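Local coordinates for protein cellobiose 2-epimerase (Ruminococcus albus, PDB 3VW5) that catalyses the reversible epimerization of cellobiose to 4-O-beta-D-glucosyl-D-mannose, acting on the unmodified sugar, at residues G286-E291 against W303-E308. The protein carries 2 engineered substitutions. Numbering follows the deposited sequence.
Sequences GALNNE and WWVQAE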
# COMPACT_ATOMS: atom_id res chain seq x y z
N GLY A 286 -8.00 0.05 -22.15
CA GLY A 286 -8.52 0.98 -21.15
C GLY A 286 -8.26 0.63 -19.70
O GLY A 286 -8.79 1.28 -18.79
N ALA A 287 -7.47 -0.41 -19.47
CA ALA A 287 -7.11 -0.84 -18.12
C ALA A 287 -5.60 -1.14 -18.06
O ALA A 287 -4.94 -1.29 -19.09
CB ALA A 287 -7.93 -2.06 -17.68
N LEU A 288 -5.07 -1.18 -16.84
CA LEU A 288 -3.64 -1.39 -16.64
C LEU A 288 -3.31 -2.87 -16.58
O LEU A 288 -3.92 -3.63 -15.81
CB LEU A 288 -3.22 -0.72 -15.33
CG LEU A 288 -2.21 0.43 -15.33
CD1 LEU A 288 -0.89 -0.03 -14.74
CD2 LEU A 288 -2.02 1.06 -16.71
N ASN A 289 -2.35 -3.30 -17.38
CA ASN A 289 -1.80 -4.63 -17.21
C ASN A 289 -1.03 -4.77 -15.89
O ASN A 289 -0.66 -3.77 -15.27
CB ASN A 289 -0.89 -5.01 -18.38
CG ASN A 289 -1.65 -5.14 -19.68
OD1 ASN A 289 -2.85 -5.47 -19.69
ND2 ASN A 289 -0.98 -4.86 -20.79
N ASN A 290 -0.80 -6.01 -15.49
CA ASN A 290 -0.12 -6.32 -14.24
C ASN A 290 1.41 -6.17 -14.30
O ASN A 290 1.99 -5.31 -13.62
CB ASN A 290 -0.50 -7.74 -13.80
CG ASN A 290 -0.09 -8.04 -12.38
OD1 ASN A 290 -0.07 -7.15 -11.51
ND2 ASN A 290 0.25 -9.30 -12.12
N GLU A 291 2.05 -6.99 -15.11
CA GLU A 291 3.51 -7.02 -15.11
C GLU A 291 4.11 -7.66 -16.36
O GLU A 291 3.45 -8.42 -17.06
CB GLU A 291 4.01 -7.79 -13.88
CG GLU A 291 3.41 -9.20 -13.81
CD GLU A 291 4.08 -10.09 -12.77
OE1 GLU A 291 4.27 -11.31 -13.06
OE2 GLU A 291 4.41 -9.59 -11.68
N TRP A 303 -6.79 -5.69 -8.79
CA TRP A 303 -7.62 -4.57 -8.31
C TRP A 303 -6.77 -3.38 -7.81
O TRP A 303 -7.04 -2.23 -8.20
CB TRP A 303 -8.61 -5.05 -7.24
CG TRP A 303 -8.11 -4.88 -5.85
CD1 TRP A 303 -8.45 -3.89 -4.97
CD2 TRP A 303 -7.14 -5.68 -5.17
NE1 TRP A 303 -7.78 -4.04 -3.79
CE2 TRP A 303 -6.96 -5.13 -3.88
CE3 TRP A 303 -6.41 -6.82 -5.52
CZ2 TRP A 303 -6.08 -5.68 -2.95
CZ3 TRP A 303 -5.55 -7.37 -4.59
CH2 TRP A 303 -5.39 -6.80 -3.32
N TRP A 304 -5.77 -3.65 -6.97
CA TRP A 304 -4.92 -2.58 -6.42
C TRP A 304 -4.12 -1.88 -7.49
O TRP A 304 -3.84 -0.68 -7.37
CB TRP A 304 -3.99 -3.07 -5.30
CG TRP A 304 -2.81 -3.91 -5.72
CD1 TRP A 304 -2.71 -5.27 -5.64
CD2 TRP A 304 -1.52 -3.45 -6.21
NE1 TRP A 304 -1.48 -5.69 -6.09
CE2 TRP A 304 -0.73 -4.59 -6.43
CE3 TRP A 304 -0.98 -2.19 -6.48
CZ2 TRP A 304 0.59 -4.51 -6.91
CZ3 TRP A 304 0.32 -2.11 -6.97
CH2 TRP A 304 1.09 -3.27 -7.18
N VAL A 305 -3.77 -2.60 -8.54
CA VAL A 305 -3.07 -1.99 -9.66
C VAL A 305 -3.96 -0.96 -10.36
O VAL A 305 -3.50 0.12 -10.72
CB VAL A 305 -2.54 -3.06 -10.63
CG1 VAL A 305 -1.92 -2.42 -11.84
CG2 VAL A 305 -1.50 -3.92 -9.93
N GLN A 306 -5.24 -1.28 -10.55
CA GLN A 306 -6.18 -0.35 -11.18
C GLN A 306 -6.30 0.90 -10.33
O GLN A 306 -6.23 2.02 -10.84
CB GLN A 306 -7.57 -0.98 -11.38
CG GLN A 306 -7.62 -2.27 -12.23
CD GLN A 306 -6.67 -2.23 -13.42
OE1 GLN A 306 -6.83 -1.42 -14.34
NE2 GLN A 306 -5.67 -3.11 -13.40
N ALA A 307 -6.50 0.68 -9.03
CA ALA A 307 -6.66 1.77 -8.09
C ALA A 307 -5.44 2.70 -8.07
O ALA A 307 -5.58 3.93 -8.14
CB ALA A 307 -6.96 1.23 -6.71
N GLU A 308 -4.24 2.13 -7.98
CA GLU A 308 -3.03 2.96 -7.99
C GLU A 308 -2.84 3.70 -9.32
O GLU A 308 -2.31 4.81 -9.34
CB GLU A 308 -1.78 2.13 -7.67
CG GLU A 308 -1.80 1.51 -6.28
CD GLU A 308 -1.95 2.54 -5.17
OE1 GLU A 308 -1.43 3.67 -5.33
OE2 GLU A 308 -2.57 2.22 -4.13
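Leu288, on the strand 287-293, faces Gln306 in the first turn of helix 303-318, with their CA atoms 6.1 Å apart. The side-chain amide of Gln306 grips the backbone of Leu288 on both sides of its CA. Leu288 N donates to Gln306 OE1 at 3.1 Å, and Gln306 NE2 donates to Leu288 O at 3.0 Å. Both bonds are nearly straight, with N-H...O angles of 164°, and each donor lies on a lone pair in the carbonyl plane. Two bonds to one backbone residue fix the rotation of the amide. NE2 also makes a weak hydrogen bond to Val302 O. The Gln306 chain bends at chi2 (-39°), which brings the amide round to the strand. Here the helix follows directly on a beta hairpin, 287-293 with 296-302, in the (alpha/alpha)6 barrel of the epimerase. Cut back to an alanine here, Gln306 would lose its amide, and Leu288 N and O would probably be left without these mates, with a gap beside the strand. Ala287 CB also rests against Gln306 OE1, at 3.6 Å. Val305 fills in next to the amide. Its CG1, anti to the backbone N (chi1 175°), meets Leu288 CD1 at 3.9 Å, and the two side chains cross at about a right angle. Val305 CG2 touches Asn290 OD1 at 3.9 Å, while Asn290 ND2 is hydrogen-bonded to Asp298 on the partner strand. The CB of Asn289 points away from the helix; its OD1 is hydrogen-bonded to Arg301 and its ND2 to Glu284.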